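Local atomic coordinates of D-alanyl-D-alanine carboxypeptidase (PDB entry 5TR7), a protein that probably removes the terminal D-alanine from cell-wall peptide precursors, as a penicillin-binding serine carboxypeptidase of the peptidase S11 family. Residues Glu26-Leu31 against Thr149-Ala154; Leu120-Ala125 against Ser133-Ser138. All blocks are in the same frame, centred on the assembly; numbering follows the deposited sequence.

Interaction 1 joins the loop after strand 21-25 to the start of helix 150-163. Interaction 2 joins helix 114-127 to the loop that follows it. Their centres are about 15 Å apart, and both segments of interaction 2 fall between the two segments of interaction 1 in the sequence. The two touch directly: D152 OD2 lies 2.7 Å from S133 OG, a probable hydrogen bond. Interaction 1 lies away from the probable active site. Interaction 2 comes nearer the predicted catalytic residues. The side chain of S138 is about 7 Å from that of K38, and the side chain of N137 is about 9 Å from that of S35.

Interaction 1: residues Glu26-Leu31 against Thr149-Ala154; sequences EMDTKL and TPYDLA
M27 and Y151 each hold CG anti to the backbone N (chi1 -179° and 178°), and their side chains run side by side in the same direction. CG of M27 packs on CB of Y151 at 3.4 Å. The M27 chain then bends at its last torsion. Its SD sits 5.0 Å from the centroid of the Y151 ring, an oblique Met-aromatic contact. D28 also runs alongside Y151, with its carboxylate nearly perpendicular to the ring. Its OD1 comes 3.5 Å from Y151 CB.

The backbones are tied by one hydrogen bond. N of Y151 donates to O of M27 at 3.0 Å, and the donor lies in the carbonyl plane. The same carbonyl rests against CD of P150, 3.4 Å from M27 O. L31 crosses P150 at about a right angle, with CD1 against the proline CD at 3.8 Å. P150 also touches V12, and Y151 touches M14, both of strand 10-15.

T149 packs its CG2 against O of D28 at 3.6 Å. Its OG1 accepts from D152 N at 3.0 Å. The contact thus sets a type I beta turn, E26 to T29, against a helix N-terminus with a threonine N-cap and proline in the first turn. It fastens the loop after strand 21-25 to helix 150-163, which packs on the five-stranded antiparallel sheet of the serine beta-lactamase/penicillin-binding protein fold.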
loop_
_atom_site.group_PDB
_atom_site.type_symbol
_atom_site.label_atom_id
_atom_site.label_comp_id
_atom_site.label_asym_id
_atom_site.label_seq_id
_atom_site.Cartn_x
_atom_site.Cartn_y
_atom_site.Cartn_z
ATOM N N GLU A 26 -10.897 -13.578 -9.956
ATOM C CA GLU A 26 -11.664 -12.359 -9.686
ATOM C C GLU A 26 -10.813 -11.097 -9.826
ATOM O O GLU A 26 -10.993 -10.110 -9.124
ATOM C CB GLU A 26 -12.270 -12.437 -8.259
ATOM C CG GLU A 26 -13.196 -13.615 -8.073
ATOM C CD GLU A 26 -14.466 -13.484 -8.879
ATOM O OE1 GLU A 26 -15.177 -12.490 -8.760
ATOM O OE2 GLU A 26 -14.774 -14.400 -9.624
ATOM N N MET A 27 -9.885 -11.171 -10.759
ATOM C CA MET A 27 -8.898 -10.138 -11.024
ATOM C C MET A 27 -9.472 -8.709 -11.209
ATOM O O MET A 27 -8.879 -7.717 -10.750
ATOM C CB MET A 27 -8.228 -10.562 -12.322
ATOM C CG MET A 27 -7.133 -9.665 -12.810
ATOM S SD MET A 27 -6.298 -10.297 -14.259
ATOM C CE MET A 27 -7.458 -9.899 -15.549
ATOM N N ASP A 28 -10.593 -8.638 -11.920
ATOM C CA ASP A 28 -11.208 -7.366 -12.213
ATOM C C ASP A 28 -12.496 -7.161 -11.440
ATOM O O ASP A 28 -13.279 -6.273 -11.794
ATOM C CB ASP A 28 -11.455 -7.211 -13.724
ATOM C CG ASP A 28 -10.182 -7.186 -14.513
ATOM O OD1 ASP A 28 -9.224 -6.493 -14.130
ATOM O OD2 ASP A 28 -10.114 -7.889 -15.535
ATOM N N THR A 29 -12.716 -7.908 -10.357
ATOM C CA THR A 29 -13.954 -7.633 -9.653
ATOM C C THR A 29 -13.704 -6.694 -8.437
ATOM O O THR A 29 -12.756 -6.841 -7.639
ATOM C CB THR A 29 -14.822 -8.876 -9.373
ATOM O OG1 THR A 29 -14.114 -9.835 -8.591
ATOM C CG2 THR A 29 -15.396 -9.481 -10.613
ATOM N N LYS A 30 -14.555 -5.689 -8.370
ATOM C CA LYS A 30 -14.516 -4.626 -7.378
ATOM C C LYS A 30 -14.638 -5.045 -5.951
ATOM O O LYS A 30 -15.444 -5.901 -5.596
ATOM C CB LYS A 30 -15.520 -3.491 -7.698
ATOM C CG LYS A 30 -14.975 -2.646 -8.853
ATOM C CD LYS A 30 -15.945 -1.605 -9.371
ATOM C CE LYS A 30 -15.245 -0.878 -10.512
ATOM N NZ LYS A 30 -16.205 0.082 -11.077
ATOM N N LEU A 31 -13.803 -4.387 -5.156
ATOM C CA LEU A 31 -13.636 -4.588 -3.739
ATOM C C LEU A 31 -13.323 -3.259 -3.105
ATOM O O LEU A 31 -12.857 -2.333 -3.749
ATOM C CB LEU A 31 -12.347 -5.374 -3.495
ATOM C CG LEU A 31 -12.275 -6.793 -3.941
ATOM C CD1 LEU A 31 -10.791 -7.158 -3.892
ATOM C CD2 LEU A 31 -13.165 -7.665 -3.049
ATOM N N THR A 149 -9.567 -3.021 -7.580
ATOM C CA THR A 149 -9.575 -4.433 -7.980
ATOM C C THR A 149 -8.164 -4.984 -7.781
ATOM O O THR A 149 -7.177 -4.206 -7.766
ATOM C CB THR A 149 -9.925 -4.648 -9.478
ATOM O OG1 THR A 149 -8.886 -4.089 -10.288
ATOM C CG2 THR A 149 -11.264 -4.024 -9.874
ATOM N N PRO A 150 -8.056 -6.321 -7.627
ATOM C CA PRO A 150 -6.745 -6.926 -7.486
ATOM C C PRO A 150 -5.806 -6.551 -8.611
ATOM O O PRO A 150 -4.613 -6.349 -8.373
ATOM C CB PRO A 150 -7.032 -8.414 -7.567
ATOM C CG PRO A 150 -8.402 -8.541 -7.004
ATOM C CD PRO A 150 -9.131 -7.281 -7.341
ATOM N N TYR A 151 -6.325 -6.533 -9.831
ATOM C CA TYR A 151 -5.494 -6.201 -10.960
ATOM C C TYR A 151 -4.993 -4.764 -10.845
ATOM O O TYR A 151 -3.791 -4.530 -10.985
ATOM C CB TYR A 151 -6.261 -6.373 -12.273
ATOM C CG TYR A 151 -5.444 -5.996 -13.463
ATOM C CD1 TYR A 151 -4.341 -6.775 -13.846
ATOM C CD2 TYR A 151 -5.725 -4.857 -14.193
ATOM C CE1 TYR A 151 -3.534 -6.384 -14.902
ATOM C CE2 TYR A 151 -4.928 -4.481 -15.264
ATOM C CZ TYR A 151 -3.879 -5.273 -15.642
ATOM O OH TYR A 151 -3.120 -4.893 -16.712
ATOM N N ASP A 152 -5.896 -3.824 -10.565
ATOM C CA ASP A 152 -5.493 -2.425 -10.416
ATOM C C ASP A 152 -4.484 -2.233 -9.281
ATOM O O ASP A 152 -3.578 -1.419 -9.397
ATOM C CB ASP A 152 -6.672 -1.512 -10.216
ATOM C CG ASP A 152 -7.560 -1.377 -11.482
ATOM O OD1 ASP A 152 -7.353 -2.081 -12.505
ATOM O OD2 ASP A 152 -8.462 -0.537 -11.434
ATOM N N LEU A 153 -4.701 -2.948 -8.181
ATOM C CA LEU A 153 -3.773 -2.884 -7.071
ATOM C C LEU A 153 -2.389 -3.443 -7.483
ATOM O O LEU A 153 -1.363 -2.893 -7.083
ATOM C CB LEU A 153 -4.374 -3.594 -5.816
ATOM C CG LEU A 153 -5.617 -2.895 -5.211
ATOM C CD1 LEU A 153 -6.411 -3.795 -4.314
ATOM C CD2 LEU A 153 -5.182 -1.670 -4.453
ATOM N N ALA A 154 -2.353 -4.434 -8.380
ATOM C CA ALA A 154 -1.097 -4.940 -8.865
ATOM C C ALA A 154 -0.376 -3.877 -9.686
ATOM O O ALA A 154 0.857 -3.709 -9.577
ATOM C CB ALA A 154 -1.342 -6.133 -9.747
#

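Interaction 2: residues Leu120-Ala125 against Ser133-Ser138; sequences LMNAWA and SHFTNS
N122 reaches from the helix to the backbone of F135 with both ends of its amide. OD1 accepts from F135 N at 2.8 Å. This bond is nearly straight (171°), in the carbonyl plane and on a lone pair of OD1. ND2 returns a bond to F135 O at 3.1 Å. Here the partner lies almost in the amide plane of N122, while the donor is tilted 20° from the carbonyl plane of F135. CB of N122 does not itself point at the loop; CG, placed beside the backbone N, carries the amide across to F135.

The H134 ring lies almost parallel to this amide, with the planes 6° apart. ND2 of N122 is 3.6 Å from NE2 of H134, which is packing and not a hydrogen bond. The hydrogen bond of H134 runs from ND1 to O of N145.

CB of F135 points toward the helix. The ring plane is only slightly turned from that of the N122 amide, whose OD1 lies near the ring edge. CB of A125 meets the same ring at its edge and in its plane, 4.0 Å from CE2. M121 crosses F135 at about a right angle. Its chain bends at the last torsion, and CE, oblique to the ring, comes 4.0 Å from F135 CB. The same methyl is 3.4 Å from O of N137, and SD is 3.9 Å from CA of S138. M121 also touches T37 and T41 of helix 37-50.

S138 OG bonds to E114, and N137 OD1 takes the backbone N of H139 and G140. ND1 of H134 faces a carbonyl O, so it is probably the donor there. The N122 amide offers one acceptor and one donor to F135 N and O. This fixes the flip of the amide and satisfies both backbone groups, while M121, A125 and the F135 ring supply apolar packing beside them.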
loop_
_atom_site.group_PDB
_atom_site.type_symbol
_atom_site.label_atom_id
_atom_site.label_comp_id
_atom_site.label_asym_id
_atom_site.label_seq_id
_atom_site.Cartn_x
_atom_site.Cartn_y
_atom_site.Cartn_z
ATOM N N LEU A 120 -5.797 14.443 -6.928
ATOM C CA LEU A 120 -4.523 13.940 -7.473
ATOM C C LEU A 120 -4.482 12.388 -7.459
ATOM O O LEU A 120 -3.993 11.780 -8.427
ATOM C CB LEU A 120 -3.321 14.384 -6.671
ATOM C CG LEU A 120 -3.141 15.891 -6.540
ATOM C CD1 LEU A 120 -1.981 16.062 -5.568
ATOM C CD2 LEU A 120 -2.906 16.584 -7.883
ATOM N N MET A 121 -4.999 11.751 -6.397
ATOM C CA MET A 121 -4.991 10.303 -6.350
ATOM C C MET A 121 -5.687 9.703 -7.552
ATOM O O MET A 121 -5.137 8.831 -8.197
ATOM C CB MET A 121 -5.641 9.725 -5.077
ATOM C CG MET A 121 -4.995 10.082 -3.747
ATOM S SD MET A 121 -5.990 9.648 -2.288
ATOM C CE MET A 121 -5.746 7.890 -2.195
ATOM N N ASN A 122 -6.890 10.145 -7.864
ATOM C CA ASN A 122 -7.632 9.614 -9.024
ATOM C C ASN A 122 -7.025 10.005 -10.338
ATOM O O ASN A 122 -7.172 9.268 -11.319
ATOM C CB ASN A 122 -9.119 10.039 -8.983
ATOM C CG ASN A 122 -9.861 9.412 -7.790
ATOM O OD1 ASN A 122 -9.790 8.183 -7.554
ATOM N ND2 ASN A 122 -10.531 10.256 -6.990
ATOM N N ALA A 123 -6.409 11.170 -10.432
ATOM C CA ALA A 123 -5.773 11.532 -11.715
ATOM C C ALA A 123 -4.584 10.576 -11.917
ATOM O O ALA A 123 -4.381 10.031 -13.002
ATOM C CB ALA A 123 -5.299 12.974 -11.730
ATOM N N TRP A 124 -3.827 10.300 -10.858
ATOM C CA TRP A 124 -2.724 9.329 -11.033
ATOM C C TRP A 124 -3.220 7.919 -11.325
ATOM O O TRP A 124 -2.657 7.217 -12.179
ATOM C CB TRP A 124 -1.765 9.299 -9.878
ATOM C CG TRP A 124 -0.758 10.412 -9.915
ATOM C CD1 TRP A 124 -0.753 11.531 -9.142
ATOM C CD2 TRP A 124 0.394 10.513 -10.774
ATOM N NE1 TRP A 124 0.295 12.320 -9.479
ATOM C CE2 TRP A 124 1.057 11.693 -10.431
ATOM C CE3 TRP A 124 0.934 9.709 -11.792
ATOM C CZ2 TRP A 124 2.228 12.128 -11.100
ATOM C CZ3 TRP A 124 2.119 10.135 -12.437
ATOM C CH2 TRP A 124 2.732 11.323 -12.076
ATOM N N ALA A 125 -4.291 7.514 -10.662
ATOM C CA ALA A 125 -4.852 6.179 -10.865
ATOM C C ALA A 125 -5.228 6.025 -12.338
ATOM O O ALA A 125 -4.944 5.011 -13.000
ATOM C CB ALA A 125 -6.086 5.999 -9.992
ATOM N N SER A 133 -10.810 1.614 -10.486
ATOM C CA SER A 133 -10.508 2.108 -9.172
ATOM C C SER A 133 -10.990 3.527 -8.966
ATOM O O SER A 133 -10.982 4.313 -9.894
ATOM C CB SER A 133 -8.990 2.058 -8.945
ATOM O OG SER A 133 -8.500 0.714 -9.040
ATOM N N HIS A 134 -11.446 3.840 -7.767
ATOM C CA HIS A 134 -11.818 5.199 -7.449
ATOM C C HIS A 134 -11.601 5.431 -5.952
ATOM O O HIS A 134 -12.027 4.651 -5.129
ATOM C CB HIS A 134 -13.251 5.515 -7.833
ATOM C CG HIS A 134 -13.594 6.961 -7.693
ATOM N ND1 HIS A 134 -14.264 7.473 -6.608
ATOM C CD2 HIS A 134 -13.305 8.010 -8.491
ATOM C CE1 HIS A 134 -14.381 8.781 -6.752
ATOM N NE2 HIS A 134 -13.817 9.130 -7.894
ATOM N N PHE A 135 -10.954 6.525 -5.616
ATOM C CA PHE A 135 -10.686 6.861 -4.241
ATOM C C PHE A 135 -11.501 8.052 -3.739
ATOM O O PHE A 135 -11.790 8.989 -4.512
ATOM C CB PHE A 135 -9.188 7.105 -4.086
ATOM C CG PHE A 135 -8.351 5.944 -4.569
ATOM C CD1 PHE A 135 -8.169 4.828 -3.795
ATOM C CD2 PHE A 135 -7.788 5.957 -5.839
ATOM C CE1 PHE A 135 -7.408 3.750 -4.245
ATOM C CE2 PHE A 135 -7.003 4.932 -6.280
ATOM C CZ PHE A 135 -6.799 3.804 -5.491
ATOM N N THR A 136 -11.885 7.998 -2.454
ATOM C CA THR A 136 -12.617 9.078 -1.786
ATOM C C THR A 136 -11.854 9.703 -0.621
ATOM O O THR A 136 -12.268 10.706 -0.081
ATOM C CB THR A 136 -13.978 8.606 -1.283
ATOM O OG1 THR A 136 -13.782 7.498 -0.382
ATOM C CG2 THR A 136 -14.863 8.211 -2.487
ATOM N N ASN A 137 -10.755 9.126 -0.203
ATOM C CA ASN A 137 -9.995 9.696 0.866
ATOM C C ASN A 137 -8.547 9.173 0.765
ATOM O O ASN A 137 -8.287 8.264 -0.012
ATOM C CB ASN A 137 -10.670 9.321 2.185
ATOM C CG ASN A 137 -10.625 7.854 2.437
ATOM O OD1 ASN A 137 -9.576 7.210 2.330
ATOM N ND2 ASN A 137 -11.752 7.314 2.796
ATOM N N SER A 138 -7.639 9.711 1.580
ATOM C CA SER A 138 -6.241 9.335 1.562
ATOM C C SER A 138 -5.854 8.112 2.408
ATOM O O SER A 138 -4.667 7.697 2.390
ATOM C CB SER A 138 -5.443 10.507 2.063
ATOM O OG SER A 138 -5.822 10.824 3.419
#